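Local coordinates for CT263 (Chlamydia trachomatis, PDB 4QAS), which probably hydrolyses the N-glycosidic bond of a futalosine-type nucleoside, as an MTAN-family nucleosidase serving menaquinone synthesis in Chlamydia, at residues A120-R126 with Q138-G144; A17-T22 with S184-A188. The protein carries 1 engineered substitution. One frame throughout, in Å; residues are numbered along the deposited sequence.

From the N terminus, the chain runs through strand 7-13 into helix 16-25, which carries residues 17-22, the first half of contact 2. It then builds most of the sheet before strand 119-124 meets strand 139-141: contact 1 closes a short loop there, with 11 residues between its segments. Only afterwards does helix 180-197 bring residues 184-188 back to helix 16-25, so contact 2 spans 161 intervening residues and encloses contact 1 without crossing it. Contact 1 joins strand to strand in the sheet; contact 2 joins the first and last helices. Their centres lie 18 Å apart, on opposite sides of the chain's centre, and they do not touch.

Contact 1. Residues A120-R126 with Q138-G144; sequences AQLTSVR and QLVDMEG
S124 and D141 meet through one short bond: S124 OG donates to the syn lone pair of D141 OD1 at 2.7 Å. A chi1 of 76° sets CG of D141 between the backbone N and the carbonyl carbon, turning the carboxylate to strand 120-124, where L122 CD2 packs 3.6 Å from D141 OD2. That second oxygen takes a weak capping bond from G144 N at 2.9 Å and a salt bridge from K162, while S124 OG also accepts from F145 N. Serine and aspartate are thus tied to the start of the following helix.

Backbone bonds give the pairing its parallel register. T123 N reaches L139 O and D141 N reaches T123 O, both at 2.9 Å, with V125 N to D141 O at 3.0 Å continuing the pairing. At the other end Q138 extends its chain, and its OE1 receives Q121 N at 2.9 Å, almost straight (171°) but from above the carbonyl plane. V140, on the face with T123 and opposite L122 and L139, touches V125 CG2 through CG1 at 3.8 Å. Parallel bridges L122-L139, T123-V140 and S124-D141, then a capped helix start, form a strand-turn-helix consistent with the MTAN-family alpha/beta core.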
loop_
_atom_site.group_PDB
_atom_site.type_symbol
_atom_site.label_atom_id
_atom_site.label_comp_id
_atom_site.label_asym_id
_atom_site.label_seq_id
_atom_site.Cartn_x
_atom_site.Cartn_y
_atom_site.Cartn_z
ATOM N N ALA A 120 -6.856 -3.417 -21.138
ATOM C CA ALA A 120 -6.121 -2.824 -22.252
ATOM C C ALA A 120 -5.260 -3.886 -22.918
ATOM O O ALA A 120 -4.918 -4.912 -22.315
ATOM C CB ALA A 120 -5.218 -1.671 -21.812
ATOM N N GLN A 121 -4.873 -3.604 -24.155
ATOM C CA GLN A 121 -3.915 -4.414 -24.900
ATOM C C GLN A 121 -2.553 -3.754 -24.863
ATOM O O GLN A 121 -2.442 -2.523 -24.787
ATOM C CB GLN A 121 -4.341 -4.559 -26.353
ATOM C CG GLN A 121 -5.575 -5.452 -26.520
ATOM C CD GLN A 121 -6.013 -5.610 -27.968
ATOM O OE1 GLN A 121 -5.920 -4.674 -28.763
ATOM N NE2 GLN A 121 -6.498 -6.801 -28.315
ATOM N N LEU A 122 -1.513 -4.584 -24.844
ATOM C CA LEU A 122 -0.133 -4.142 -24.674
ATOM C C LEU A 122 0.676 -4.636 -25.862
ATOM O O LEU A 122 0.503 -5.769 -26.310
ATOM C CB LEU A 122 0.441 -4.742 -23.415
ATOM C CG LEU A 122 1.873 -4.351 -23.066
ATOM C CD1 LEU A 122 2.011 -2.834 -22.825
ATOM C CD2 LEU A 122 2.309 -5.129 -21.876
ATOM N N THR A 123 1.542 -3.778 -26.389
ATOM C CA THR A 123 2.555 -4.166 -27.354
ATOM C C THR A 123 3.908 -3.893 -26.739
ATOM O O THR A 123 4.115 -2.823 -26.167
ATOM C CB THR A 123 2.416 -3.369 -28.632
ATOM O OG1 THR A 123 1.161 -3.680 -29.223
ATOM C CG2 THR A 123 3.495 -3.727 -29.632
ATOM N N SER A 124 4.816 -4.854 -26.872
ATOM C CA SER A 124 6.179 -4.748 -26.362
ATOM C C SER A 124 7.114 -4.571 -27.538
ATOM O O SER A 124 7.034 -5.321 -28.512
ATOM C CB SER A 124 6.602 -6.008 -25.606
ATOM O OG SER A 124 5.783 -6.230 -24.473
ATOM N N VAL A 125 7.982 -3.573 -27.447
ATOM C CA VAL A 125 8.987 -3.355 -28.473
ATOM C C VAL A 125 10.314 -3.032 -27.807
ATOM O O VAL A 125 10.352 -2.435 -26.729
ATOM C CB VAL A 125 8.574 -2.233 -29.440
ATOM C CG1 VAL A 125 7.395 -2.679 -30.307
ATOM C CG2 VAL A 125 8.265 -0.995 -28.678
ATOM N N ARG A 126 11.399 -3.409 -28.477
ATOM C CA ARG A 126 12.724 -3.280 -27.882
ATOM C C ARG A 126 13.102 -1.817 -27.707
ATOM O O ARG A 126 13.594 -1.414 -26.648
ATOM C CB ARG A 126 13.739 -4.039 -28.739
ATOM C CG ARG A 126 13.396 -5.528 -28.876
ATOM C CD ARG A 126 14.251 -6.262 -29.903
ATOM N NE ARG A 126 13.712 -6.148 -31.259
ATOM C CZ ARG A 126 14.186 -5.347 -32.210
ATOM N NH1 ARG A 126 15.238 -4.564 -31.991
ATOM N NH2 ARG A 126 13.608 -5.342 -33.399
ATOM N N GLN A 138 -2.349 0.473 -28.256
ATOM C CA GLN A 138 -2.902 1.053 -27.049
ATOM C C GLN A 138 -1.727 1.393 -26.144
ATOM O O GLN A 138 -1.148 2.480 -26.241
ATOM C CB GLN A 138 -3.937 0.115 -26.392
ATOM C CG GLN A 138 -5.242 0.026 -27.197
ATOM C CD GLN A 138 -6.294 -0.940 -26.643
ATOM O OE1 GLN A 138 -6.223 -1.406 -25.509
ATOM N NE2 GLN A 138 -7.293 -1.228 -27.464
ATOM N N LEU A 139 -1.373 0.505 -25.229
ATOM C CA LEU A 139 -0.217 0.677 -24.376
ATOM C C LEU A 139 1.011 0.001 -24.981
ATOM O O LEU A 139 0.903 -1.035 -25.642
ATOM C CB LEU A 139 -0.502 0.089 -22.989
ATOM C CG LEU A 139 -1.656 0.753 -22.244
ATOM C CD1 LEU A 139 -1.907 -0.009 -20.941
ATOM C CD2 LEU A 139 -1.286 2.210 -21.950
ATOM N N VAL A 140 2.174 0.584 -24.734
ATOM C CA VAL A 140 3.419 0.113 -25.322
ATOM C C VAL A 140 4.486 0.089 -24.243
ATOM O O VAL A 140 4.722 1.101 -23.577
ATOM C CB VAL A 140 3.886 1.010 -26.479
ATOM C CG1 VAL A 140 5.183 0.445 -27.066
ATOM C CG2 VAL A 140 2.804 1.129 -27.527
ATOM N N ASP A 141 5.154 -1.044 -24.072
ATOM C CA ASP A 141 6.219 -1.164 -23.087
ATOM C C ASP A 141 7.394 -1.847 -23.778
ATOM O O ASP A 141 7.456 -1.978 -25.003
ATOM C CB ASP A 141 5.777 -1.904 -21.816
ATOM C CG ASP A 141 5.669 -3.418 -22.013
ATOM O OD1 ASP A 141 5.607 -3.895 -23.173
ATOM O OD2 ASP A 141 5.644 -4.160 -20.981
ATOM N N MET A 142 8.331 -2.350 -22.982
ATOM C CA MET A 142 9.451 -3.120 -23.500
ATOM C C MET A 142 9.446 -4.584 -23.079
ATOM O O MET A 142 9.756 -5.447 -23.899
ATOM C CB MET A 142 10.770 -2.473 -23.057
ATOM C CG MET A 142 10.968 -1.067 -23.632
ATOM S SD MET A 142 12.443 -0.208 -23.042
ATOM C CE MET A 142 13.692 -1.470 -23.316
ATOM N N GLU A 143 9.131 -4.893 -21.817
ATOM C CA GLU A 143 9.412 -6.212 -21.262
ATOM C C GLU A 143 8.209 -7.135 -21.123
ATOM O O GLU A 143 8.405 -8.311 -20.820
ATOM C CB GLU A 143 10.066 -6.064 -19.871
ATOM C CG GLU A 143 11.388 -5.333 -19.875
ATOM C CD GLU A 143 12.466 -6.050 -20.665
ATOM O OE1 GLU A 143 12.296 -7.248 -20.966
ATOM O OE2 GLU A 143 13.486 -5.408 -21.007
ATOM N N GLY A 144 6.991 -6.660 -21.346
ATOM C CA GLY A 144 5.823 -7.465 -21.032
ATOM C C GLY A 144 5.759 -8.785 -21.773
ATOM O O GLY A 144 5.498 -9.830 -21.177
#

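Contact 2. Residues A17-T22 with S184-A188; sequences AEAART and SQKLA
The guanidinium of R21 and the side-chain amide of Q185 meet at an edge, not over a face. Q185 OE1 receives R21 NE at 2.9 Å, with the donor almost in line with the C=O bond. The oxygen comes at the guanidinium edge, 21° out of its plane, and the two planes are 38° apart. Bends at chi2 and chi3 bring R21 NE round to Q185 OE1, while R21 CB and CG, both 3.4 Å from it, lie against the same oxygen. The other end of the amide is held too: Q185 NE2 donates to E189 and to the L25 carbonyl of the second subunit, whose S24 packs on R21.

The preceding residue, S184, enters the neighbouring helix as a knob among A17, A19, A20 and R21. Its hydroxyl, swung to the far side from its own N (chi1 -179°), lands where R21 N donates to S184 OG at 2.9 Å, nearly straight, and S184 OG also comes within 3.0 Å of E18 O. Helix 17-22 is kinked here, since neither R21 N nor T22 N bonds to the preceding turn; for R21 N the serine therefore supplies an acceptor that the helix itself does not.

Beside the kink a water links the two helices. It donates to E18 O at 2.7 Å and to S184 O at 2.9 Å, and accepts from T22 OG1 at 2.7 Å. Apolar groups border this polar patch: L187 CD1 approaches E18 O, and A188 CB touches the R21 backbone. E18 itself turns its carboxylate elsewhere, accepting from F77 N and A14 N.

Chemically, S184 OG takes over as acceptor for R21 N, a water links E18 O, T22 OG1 and S184 O across the helix interface, and the arginine-glutamine pair carries the contact on to the second subunit.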
loop_
_atom_site.group_PDB
_atom_site.type_symbol
_atom_site.label_atom_id
_atom_site.label_comp_id
_atom_site.label_asym_id
_atom_site.label_seq_id
_atom_site.Cartn_x
_atom_site.Cartn_y
_atom_site.Cartn_z
ATOM N N ALA A 17 12.896 2.287 -10.847
ATOM C CA ALA A 17 11.889 3.332 -10.700
ATOM C C ALA A 17 10.506 2.731 -10.648
ATOM O O ALA A 17 9.656 3.165 -9.859
ATOM C CB ALA A 17 11.993 4.339 -11.844
ATOM N N GLU A 18 10.239 1.731 -11.475
ATOM C CA GLU A 18 8.925 1.118 -11.432
ATOM C C GLU A 18 8.678 0.477 -10.076
ATOM O O GLU A 18 7.564 0.533 -9.565
ATOM C CB GLU A 18 8.776 0.060 -12.527
ATOM C CG GLU A 18 8.683 0.591 -13.975
ATOM C CD GLU A 18 8.510 -0.505 -15.017
ATOM O OE1 GLU A 18 8.750 -1.699 -14.711
ATOM O OE2 GLU A 18 8.168 -0.200 -16.177
ATOM N N ALA A 19 9.685 -0.212 -9.543
ATOM C CA ALA A 19 9.555 -1.011 -8.331
ATOM C C ALA A 19 9.487 -0.185 -7.062
ATOM O O ALA A 19 9.016 -0.710 -6.041
ATOM C CB ALA A 19 10.727 -1.972 -8.253
ATOM N N ALA A 20 9.961 1.060 -7.086
ATOM C CA ALA A 20 10.325 1.744 -5.842
ATOM C C ALA A 20 9.175 1.791 -4.833
ATOM O O ALA A 20 9.364 1.479 -3.650
ATOM C CB ALA A 20 10.830 3.145 -6.168
ATOM N N ARG A 21 7.988 2.225 -5.256
ATOM C CA ARG A 21 6.932 2.424 -4.260
ATOM C C ARG A 21 6.364 1.101 -3.768
ATOM O O ARG A 21 5.989 0.993 -2.600
ATOM C CB ARG A 21 5.848 3.367 -4.776
ATOM C CG ARG A 21 6.353 4.781 -5.112
ATOM C CD ARG A 21 7.025 5.506 -3.953
ATOM N NE ARG A 21 6.271 5.390 -2.730
ATOM C CZ ARG A 21 6.767 5.585 -1.526
ATOM N NH1 ARG A 21 7.970 6.108 -1.393
ATOM N NH2 ARG A 21 6.035 5.372 -0.443
ATOM N N THR A 22 6.360 0.063 -4.597
ATOM C CA THR A 22 5.961 -1.249 -4.104
ATOM C C THR A 22 6.948 -1.780 -3.075
ATOM O O THR A 22 6.544 -2.376 -2.069
ATOM C CB THR A 22 5.813 -2.224 -5.268
ATOM O OG1 THR A 22 4.727 -1.787 -6.103
ATOM C CG2 THR A 22 5.508 -3.624 -4.770
ATOM N N SER A 184 5.076 5.049 -10.123
ATOM C CA SER A 184 5.398 3.897 -9.295
ATOM C C SER A 184 4.384 3.726 -8.171
ATOM O O SER A 184 4.019 2.597 -7.815
ATOM C CB SER A 184 6.804 4.099 -8.759
ATOM O OG SER A 184 7.252 3.012 -7.954
ATOM N N GLN A 185 3.906 4.839 -7.613
ATOM C CA GLN A 185 2.898 4.790 -6.568
ATOM C C GLN A 185 1.601 4.180 -7.082
ATOM O O GLN A 185 0.948 3.415 -6.358
ATOM C CB GLN A 185 2.689 6.191 -5.979
ATOM C CG GLN A 185 1.705 6.226 -4.861
ATOM C CD GLN A 185 2.204 5.530 -3.624
ATOM O OE1 GLN A 185 3.420 5.386 -3.408
ATOM N NE2 GLN A 185 1.280 5.103 -2.759
ATOM N N LYS A 186 1.200 4.504 -8.318
ATOM C CA LYS A 186 0.006 3.877 -8.889
ATOM C C LYS A 186 0.154 2.369 -8.944
ATOM O O LYS A 186 -0.800 1.635 -8.680
ATOM C CB LYS A 186 -0.279 4.407 -10.292
ATOM C CG LYS A 186 -0.721 5.845 -10.368
ATOM C CD LYS A 186 -2.059 6.102 -9.686
ATOM C CE LYS A 186 -3.227 5.467 -10.420
ATOM N NZ LYS A 186 -4.530 5.795 -9.765
ATOM N N LEU A 187 1.322 1.887 -9.337
ATOM C CA LEU A 187 1.531 0.441 -9.362
ATOM C C LEU A 187 1.373 -0.171 -7.975
ATOM O O LEU A 187 0.744 -1.215 -7.819
ATOM C CB LEU A 187 2.898 0.120 -9.948
ATOM C CG LEU A 187 3.087 0.564 -11.400
ATOM C CD1 LEU A 187 4.476 0.265 -11.811
ATOM C CD2 LEU A 187 2.082 -0.078 -12.337
ATOM N N ALA A 188 1.939 0.467 -6.946
ATOM C CA ALA A 188 1.849 -0.047 -5.587
ATOM C C ALA A 188 0.409 -0.111 -5.137
ATOM O O ALA A 188 -0.016 -1.084 -4.501
ATOM C CB ALA A 188 2.685 0.822 -4.644
HETATM O O HOH W 1 5.783 0.303 -7.505
#